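Local coordinates for protein protease (Helicobacter pylori, PDB 5EUF) that probably acts as a zinc-dependent M16-family protease and virulence factor that cleaves the cytoplasmic tail of human junctional adhesion molecule A, weakening the gastric epithelial barrier, at residues B[323-327]-B[414-418]; B[147-152]-B[162-167]; B[13-19]-B[209-214]. All coordinates share one frame; numbering follows the deposited sequence.

Interaction 1. Residues B[323-327]-B[414-418]; sequences AEALQ and TVFLK
Phe416 reaches from strand 414-418 to three residues of helix 323-327, and most of the contact is arranged about its ring. The helix runs roughly antiparallel to the strand, at 147°, with the axes of the two segments 9.3 Å apart at their closest. Ala323, whose CB points at the strand, puts that methyl 3.7 Å from Phe416 CD1. One turn on, Gln327 has its CG opposite the backbone N and an extended chain, which carries the amide across to the far end of the ring. There Gln327 OE1 lies 3.5 Å from Phe416 CZ, at the ring edge and in its plane, with the amide turned 66° from that plane. The other amide atom, Gln327 NE2, faces Thr414 OG1 at 4.0 Å without a hydrogen bond. Glu324 passes the ring on the way to its own partner: CG is 4.3 Å from Phe416 CZ, and a bend at chi2 (85°) turns the carboxylate toward Lys418. The lysine chain, fully extended beyond CG, meets the glutamate at about a right angle. Glu324 OE2 and Lys418 NZ form a salt bridge modelled at 2.5 Å, a length too short to be relied on at this resolution. OE1 of Glu324 is 3.9 Å from Lys418 NZ, making the bridge one-sided. Outside the two segments, Glu250 accepts from Ala323 N and its side chain touches that of Lys418. The contact thus joins an apolar centre to an ion pair at its margin, and a second carboxylate nearby would be expected to favour the charged form of the lysine.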
# COMPACT_ATOMS: atom_id res chain seq x y z
N ALA B 323 -24.38 4.55 11.30
CA ALA B 323 -23.52 5.32 10.40
C ALA B 323 -24.13 5.46 9.01
O ALA B 323 -23.92 6.46 8.33
CB ALA B 323 -22.15 4.68 10.31
N GLU B 324 -24.89 4.45 8.58
CA GLU B 324 -25.53 4.48 7.27
C GLU B 324 -26.55 5.59 7.18
O GLU B 324 -26.78 6.16 6.11
CB GLU B 324 -26.19 3.13 6.95
CG GLU B 324 -25.23 1.95 6.88
CD GLU B 324 -24.96 1.34 8.24
OE1 GLU B 324 -25.53 1.83 9.24
OE2 GLU B 324 -24.17 0.37 8.30
N ALA B 325 -27.17 5.91 8.32
CA ALA B 325 -28.16 6.99 8.38
C ALA B 325 -27.49 8.34 8.12
O ALA B 325 -28.09 9.24 7.54
CB ALA B 325 -28.87 6.99 9.72
N LEU B 326 -26.24 8.46 8.57
CA LEU B 326 -25.46 9.67 8.34
C LEU B 326 -25.10 9.82 6.87
O LEU B 326 -25.14 10.92 6.32
CB LEU B 326 -24.19 9.67 9.19
CG LEU B 326 -24.39 9.73 10.71
CD1 LEU B 326 -23.04 9.69 11.42
CD2 LEU B 326 -25.17 10.97 11.09
N GLN B 327 -24.74 8.71 6.24
CA GLN B 327 -24.37 8.71 4.83
C GLN B 327 -25.57 9.06 3.96
O GLN B 327 -25.45 9.81 2.99
CB GLN B 327 -23.80 7.36 4.41
CG GLN B 327 -23.28 7.36 2.98
CD GLN B 327 -23.25 5.98 2.37
OE1 GLN B 327 -23.77 5.02 2.94
NE2 GLN B 327 -22.64 5.87 1.19
N THR B 414 -15.90 5.57 1.21
CA THR B 414 -16.72 5.61 2.41
C THR B 414 -16.22 4.64 3.48
O THR B 414 -16.06 3.45 3.22
CB THR B 414 -18.19 5.28 2.08
OG1 THR B 414 -18.68 6.21 1.10
CG2 THR B 414 -19.04 5.37 3.33
N VAL B 415 -15.98 5.16 4.68
CA VAL B 415 -15.52 4.31 5.78
C VAL B 415 -16.43 4.46 6.99
O VAL B 415 -16.64 5.56 7.49
CB VAL B 415 -14.07 4.65 6.18
CG1 VAL B 415 -13.65 3.82 7.39
CG2 VAL B 415 -13.13 4.42 5.01
N PHE B 416 -16.97 3.33 7.46
CA PHE B 416 -17.85 3.32 8.62
C PHE B 416 -17.10 2.92 9.89
O PHE B 416 -16.26 2.02 9.87
CB PHE B 416 -19.02 2.36 8.40
CG PHE B 416 -19.91 2.74 7.25
CD1 PHE B 416 -20.38 4.03 7.11
CD2 PHE B 416 -20.28 1.79 6.30
CE1 PHE B 416 -21.20 4.38 6.05
CE2 PHE B 416 -21.09 2.13 5.24
CZ PHE B 416 -21.55 3.43 5.11
N LEU B 417 -17.42 3.59 11.00
CA LEU B 417 -16.82 3.24 12.28
C LEU B 417 -17.88 2.71 13.25
O LEU B 417 -18.79 3.43 13.65
CB LEU B 417 -16.11 4.45 12.89
CG LEU B 417 -15.17 4.13 14.04
CD1 LEU B 417 -14.15 3.09 13.62
CD2 LEU B 417 -14.48 5.40 14.53
N LYS B 418 -17.74 1.44 13.60
CA LYS B 418 -18.72 0.75 14.44
C LYS B 418 -18.01 -0.00 15.57
O LYS B 418 -16.79 -0.14 15.55
CB LYS B 418 -19.55 -0.22 13.59
CG LYS B 418 -20.34 0.44 12.48
CD LYS B 418 -21.10 -0.60 11.68
CE LYS B 418 -22.02 0.06 10.67
NZ LYS B 418 -22.84 -0.94 9.93

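Interaction 2. Residues B[147-152]-B[162-167]; sequences YFRFFN and WTPIGF
Phe148 and Phe167 form an edge-to-face (T-shaped) pair, with ring centroids 5.0 Å apart and planes at 83°. The edge belongs to Phe148, whose CZ stands over one face of Phe167, offset toward the rim. With CG anti to the backbone N (chi1 -165°), the Phe148 ring extends from helix 147-152 to segment 162-167, where a type I turn from Thr163 to Gly166 lies along its CD1 and CE1 side.

Apolar contacts add to this. Ile165 CG2 lies 3.7 Å from Phe148 CD1, while Thr163 CG2 is shared by two rings, 3.6 Å from Tyr147 CD2 and 3.6 Å from Phe151 CD2.

Polar atoms add no hydrogen bond between the segments. Gly166 O is 3.5 Å from Phe148 CE1. Asn152 ND2, bonded to His161 O, comes 3.7 Å from Phe167 CZ, its amide nearly parallel to the ring.

Beyond the two segments, Arg134 makes a cation-pi contact with Phe148, and Tyr157 of the second subunit stacks on Phe167. The Ile165 side chain is about 6 Å from a zinc ion and close to His53 and Glu133, so the turn beside Phe148 borders, through Ile165, the metal site of an M16 peptidase.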
# COMPACT_ATOMS: atom_id res chain seq x y z
N TYR B 147 -9.64 8.35 10.27
CA TYR B 147 -8.78 9.15 9.39
C TYR B 147 -7.78 8.26 8.66
O TYR B 147 -7.58 8.39 7.45
CB TYR B 147 -8.06 10.21 10.22
CG TYR B 147 -7.41 11.33 9.44
CD1 TYR B 147 -8.17 12.31 8.82
CD2 TYR B 147 -6.02 11.42 9.36
CE1 TYR B 147 -7.57 13.34 8.11
CE2 TYR B 147 -5.41 12.45 8.66
CZ TYR B 147 -6.19 13.41 8.04
OH TYR B 147 -5.59 14.43 7.34
N PHE B 148 -7.17 7.34 9.40
CA PHE B 148 -6.15 6.45 8.84
C PHE B 148 -6.76 5.43 7.89
O PHE B 148 -6.31 5.27 6.76
CB PHE B 148 -5.40 5.74 9.97
CG PHE B 148 -4.13 5.08 9.53
CD1 PHE B 148 -2.96 5.81 9.43
CD2 PHE B 148 -4.10 3.73 9.25
CE1 PHE B 148 -1.78 5.21 9.03
CE2 PHE B 148 -2.92 3.11 8.86
CZ PHE B 148 -1.76 3.85 8.75
N ARG B 149 -7.80 4.73 8.36
CA ARG B 149 -8.45 3.70 7.56
C ARG B 149 -9.09 4.26 6.29
O ARG B 149 -9.27 3.54 5.31
CB ARG B 149 -9.51 2.96 8.39
CG ARG B 149 -8.94 2.13 9.53
CD ARG B 149 -8.15 0.92 9.04
NE ARG B 149 -8.98 -0.05 8.33
CZ ARG B 149 -9.02 -0.18 7.00
NH1 ARG B 149 -8.26 0.60 6.24
NH2 ARG B 149 -9.80 -1.08 6.44
N PHE B 150 -9.43 5.55 6.30
CA PHE B 150 -9.99 6.17 5.11
C PHE B 150 -8.96 6.23 3.99
O PHE B 150 -9.22 5.80 2.87
CB PHE B 150 -10.52 7.58 5.41
CG PHE B 150 -10.98 8.32 4.18
CD1 PHE B 150 -12.26 8.14 3.68
CD2 PHE B 150 -10.12 9.19 3.51
CE1 PHE B 150 -12.68 8.81 2.54
CE2 PHE B 150 -10.54 9.86 2.37
CZ PHE B 150 -11.82 9.68 1.89
N PHE B 151 -7.79 6.78 4.30
CA PHE B 151 -6.75 6.95 3.30
C PHE B 151 -6.23 5.61 2.80
O PHE B 151 -5.77 5.49 1.67
CB PHE B 151 -5.62 7.82 3.84
CG PHE B 151 -5.93 9.29 3.83
CD1 PHE B 151 -5.77 10.04 2.68
CD2 PHE B 151 -6.39 9.92 4.97
CE1 PHE B 151 -6.06 11.39 2.66
CE2 PHE B 151 -6.69 11.28 4.97
CZ PHE B 151 -6.52 12.01 3.81
N ASN B 152 -6.30 4.58 3.65
CA ASN B 152 -5.99 3.22 3.23
C ASN B 152 -6.93 2.77 2.11
O ASN B 152 -6.53 2.02 1.21
CB ASN B 152 -6.09 2.24 4.40
CG ASN B 152 -5.03 2.48 5.46
OD1 ASN B 152 -5.20 2.10 6.62
ND2 ASN B 152 -3.93 3.12 5.06
N TRP B 162 -1.39 6.14 3.27
CA TRP B 162 -1.28 6.25 4.72
C TRP B 162 -1.08 7.70 5.16
O TRP B 162 -0.53 8.52 4.43
CB TRP B 162 -0.12 5.38 5.23
CG TRP B 162 1.23 5.79 4.71
CD1 TRP B 162 2.09 6.68 5.27
CD2 TRP B 162 1.87 5.31 3.52
NE1 TRP B 162 3.22 6.79 4.50
CE2 TRP B 162 3.11 5.96 3.42
CE3 TRP B 162 1.51 4.39 2.53
CZ2 TRP B 162 4.00 5.72 2.38
CZ3 TRP B 162 2.39 4.16 1.49
CH2 TRP B 162 3.62 4.82 1.42
N THR B 163 -1.56 8.00 6.36
CA THR B 163 -1.38 9.31 6.97
C THR B 163 0.02 9.39 7.59
O THR B 163 0.64 8.35 7.81
CB THR B 163 -2.46 9.58 8.03
OG1 THR B 163 -2.19 8.80 9.20
CG2 THR B 163 -3.84 9.22 7.48
N PRO B 164 0.53 10.61 7.84
CA PRO B 164 1.92 10.77 8.31
C PRO B 164 2.31 10.00 9.59
O PRO B 164 3.50 9.95 9.90
CB PRO B 164 2.03 12.28 8.55
CG PRO B 164 0.64 12.82 8.47
CD PRO B 164 -0.08 11.91 7.54
N ILE B 165 1.35 9.42 10.31
CA ILE B 165 1.68 8.64 11.50
C ILE B 165 2.34 7.31 11.11
O ILE B 165 3.15 6.77 11.86
CB ILE B 165 0.43 8.38 12.38
CG1 ILE B 165 0.83 7.71 13.70
CG2 ILE B 165 -0.59 7.52 11.65
CD1 ILE B 165 1.77 8.54 14.56
N GLY B 166 1.99 6.79 9.94
CA GLY B 166 2.55 5.55 9.45
C GLY B 166 1.94 4.31 10.07
O GLY B 166 1.08 4.40 10.94
N PHE B 167 2.39 3.15 9.61
CA PHE B 167 1.93 1.87 10.15
C PHE B 167 2.74 1.48 11.39
O PHE B 167 3.93 1.79 11.47
CB PHE B 167 2.01 0.78 9.09
CG PHE B 167 1.06 0.98 7.95
CD1 PHE B 167 -0.26 0.56 8.06
CD2 PHE B 167 1.47 1.59 6.78
CE1 PHE B 167 -1.15 0.75 7.01
CE2 PHE B 167 0.59 1.78 5.73
CZ PHE B 167 -0.72 1.36 5.85

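Interaction 3. Residues B[13-19]-B[209-214]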
# COMPACT_ATOMS: atom_id res chain seq x y z
N LEU B 13 19.99 31.13 -2.11
CA LEU B 13 21.39 31.09 -1.70
C LEU B 13 22.20 30.16 -2.60
O LEU B 13 21.64 29.47 -3.45
CB LEU B 13 21.50 30.66 -0.24
CG LEU B 13 21.51 31.76 0.83
CD1 LEU B 13 20.56 32.90 0.48
CD2 LEU B 13 21.17 31.18 2.19
N LYS B 14 23.51 30.13 -2.39
CA LYS B 14 24.40 29.36 -3.25
C LYS B 14 24.26 27.86 -3.06
O LYS B 14 24.81 27.07 -3.83
CB LYS B 14 25.86 29.78 -3.02
CG LYS B 14 26.44 29.35 -1.68
CD LYS B 14 27.93 29.68 -1.60
CE LYS B 14 28.56 29.13 -0.33
NZ LYS B 14 30.02 29.40 -0.28
N ASN B 15 23.52 27.46 -2.03
CA ASN B 15 23.28 26.05 -1.76
C ASN B 15 21.86 25.63 -2.12
O ASN B 15 21.44 24.52 -1.82
CB ASN B 15 23.58 25.73 -0.30
CG ASN B 15 22.90 26.69 0.65
OD1 ASN B 15 21.99 27.42 0.27
ND2 ASN B 15 23.33 26.68 1.91
N GLY B 16 21.13 26.54 -2.75
CA GLY B 16 19.78 26.25 -3.20
C GLY B 16 18.70 26.57 -2.18
O GLY B 16 17.51 26.39 -2.45
N LEU B 17 19.11 27.03 -1.00
CA LEU B 17 18.15 27.42 0.03
C LEU B 17 17.42 28.69 -0.36
O LEU B 17 18.04 29.70 -0.70
CB LEU B 17 18.85 27.62 1.38
CG LEU B 17 17.91 27.99 2.52
CD1 LEU B 17 17.46 26.75 3.27
CD2 LEU B 17 18.54 29.00 3.47
N GLN B 18 16.09 28.65 -0.31
CA GLN B 18 15.28 29.81 -0.62
C GLN B 18 14.97 30.61 0.64
O GLN B 18 14.61 30.04 1.67
CB GLN B 18 13.98 29.39 -1.31
CG GLN B 18 13.10 30.55 -1.73
CD GLN B 18 11.90 30.11 -2.55
OE1 GLN B 18 11.61 28.92 -2.65
NE2 GLN B 18 11.20 31.07 -3.14
N VAL B 19 15.12 31.92 0.56
CA VAL B 19 14.84 32.79 1.69
C VAL B 19 13.74 33.79 1.34
O VAL B 19 13.89 34.58 0.41
CB VAL B 19 16.09 33.57 2.15
CG1 VAL B 19 15.87 34.16 3.54
CG2 VAL B 19 17.30 32.65 2.15
N THR B 209 20.21 35.44 7.42
CA THR B 209 20.03 34.09 6.92
C THR B 209 21.28 33.64 6.17
O THR B 209 21.74 32.51 6.33
CB THR B 209 18.80 33.97 6.01
OG1 THR B 209 17.62 34.21 6.79
CG2 THR B 209 18.72 32.59 5.40
N LYS B 210 21.83 34.54 5.36
CA LYS B 210 23.10 34.28 4.68
C LYS B 210 24.20 33.99 5.69
O LYS B 210 25.09 33.19 5.44
CB LYS B 210 23.50 35.46 3.79
CG LYS B 210 22.72 35.58 2.50
CD LYS B 210 23.25 36.73 1.65
CE LYS B 210 22.47 36.89 0.36
NZ LYS B 210 23.01 37.98 -0.49
N LYS B 211 24.12 34.66 6.83
CA LYS B 211 25.10 34.47 7.89
C LYS B 211 25.09 33.03 8.41
O LYS B 211 26.15 32.43 8.62
CB LYS B 211 24.84 35.44 9.05
CG LYS B 211 25.69 35.18 10.28
CD LYS B 211 25.54 36.27 11.32
CE LYS B 211 26.47 36.04 12.50
NZ LYS B 211 26.38 37.13 13.52
N HIS B 212 23.90 32.46 8.59
CA HIS B 212 23.79 31.16 9.24
C HIS B 212 23.59 29.99 8.28
O HIS B 212 23.84 28.84 8.64
CB HIS B 212 22.65 31.18 10.26
CG HIS B 212 22.86 32.15 11.38
ND1 HIS B 212 22.40 33.45 11.34
CD2 HIS B 212 23.49 32.01 12.57
CE1 HIS B 212 22.73 34.06 12.46
NE2 HIS B 212 23.40 33.21 13.22
N PHE B 213 23.14 30.27 7.06
CA PHE B 213 22.73 29.19 6.17
C PHE B 213 23.53 29.07 4.87
O PHE B 213 23.56 28.00 4.26
CB PHE B 213 21.24 29.35 5.83
CG PHE B 213 20.34 29.18 7.02
CD1 PHE B 213 19.82 27.93 7.35
CD2 PHE B 213 20.00 30.26 7.81
CE1 PHE B 213 18.99 27.77 8.44
CE2 PHE B 213 19.17 30.11 8.91
CZ PHE B 213 18.66 28.86 9.22
N GLU B 214 24.18 30.15 4.45
CA GLU B 214 24.87 30.16 3.16
C GLU B 214 26.02 29.16 3.11
O GLU B 214 26.36 28.63 2.04
CB GLU B 214 25.38 31.56 2.83
CG GLU B 214 25.87 31.73 1.40
CD GLU B 214 26.43 33.12 1.14
OE1 GLU B 214 27.21 33.62 1.98
OE2 GLU B 214 26.08 33.71 0.10
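A type I turn from Leu13 to Gly16, reinforced by an Asx turn at Asn15, links the antiparallel strands 9-12 and 18-23 and packs against the C-terminal end of helix 202-213. This places the contact near the outer edge of the six-stranded mixed sheet, where Leu13, Leu17 and Val19 all direct their side chains at the helix. Leu13 N bonds to Leu17 O and closes the hairpin.

The apolar part follows one side of the helix. Val19 and Thr209 meet tip to tip, with Val19 CG2 3.5 Å from Thr209 CG2. The threonine methyl, on the side of CB away from the backbone N, faces the valine, while OG1 turns back to bond Val205 O one helical turn earlier. Leu17 CD2 touches Phe213 CB at 3.6 Å. The Phe213 ring itself leads away from the hairpin and rests against Met113 of helix 102-113. Leu13 spreads its two methyls, CD1 going to Lys210 CG at 4.0 Å and CD2 to the backbone of Glu214, 3.9 Å from its N. Nearer solvent, the extended chain of Lys14 crosses Glu214 at about a right angle. Its CE lies 3.3 Å from Glu214 O, but the charged ends do not meet.

Asn15 uses the two ends of its amide differently: OD1 stays within the turn, and ND2 reaches to the helix end. Asn15 OD1 accepts from Leu17 N at 3.2 Å, the donor lying above the carbonyl plane, and so holds the amide against the turn. In this position ND2 also serves Leu216 O. Across the contact, Asn15 ND2 donates to Phe213 O at 2.7 Å through a bent bond (N-H...O 132°), the acceptor lying close to the plane of the asparagine amide.

How the interactions relate
Interactions 1 and 2 are neighbours, their centres 18 Å apart. Val415 joins them: it points away from helix 323-327, and its CG2 lies 3.6 Å from Phe150 CA on helix 142-154. Strand 412-418 therefore packs against a helix on each side. Interaction 3 stands apart on the other sheet, its centre 35 Å from that of interaction 2 and 50 Å from that of interaction 1, across the centre of the chain from the latter. Along the sequence, interaction 2 nests inside the loop closed by 13-19 and 209-214, and interaction 1 follows that loop. Interaction 2 alone borders the zinc site, whereas the other two contacts lie away from it.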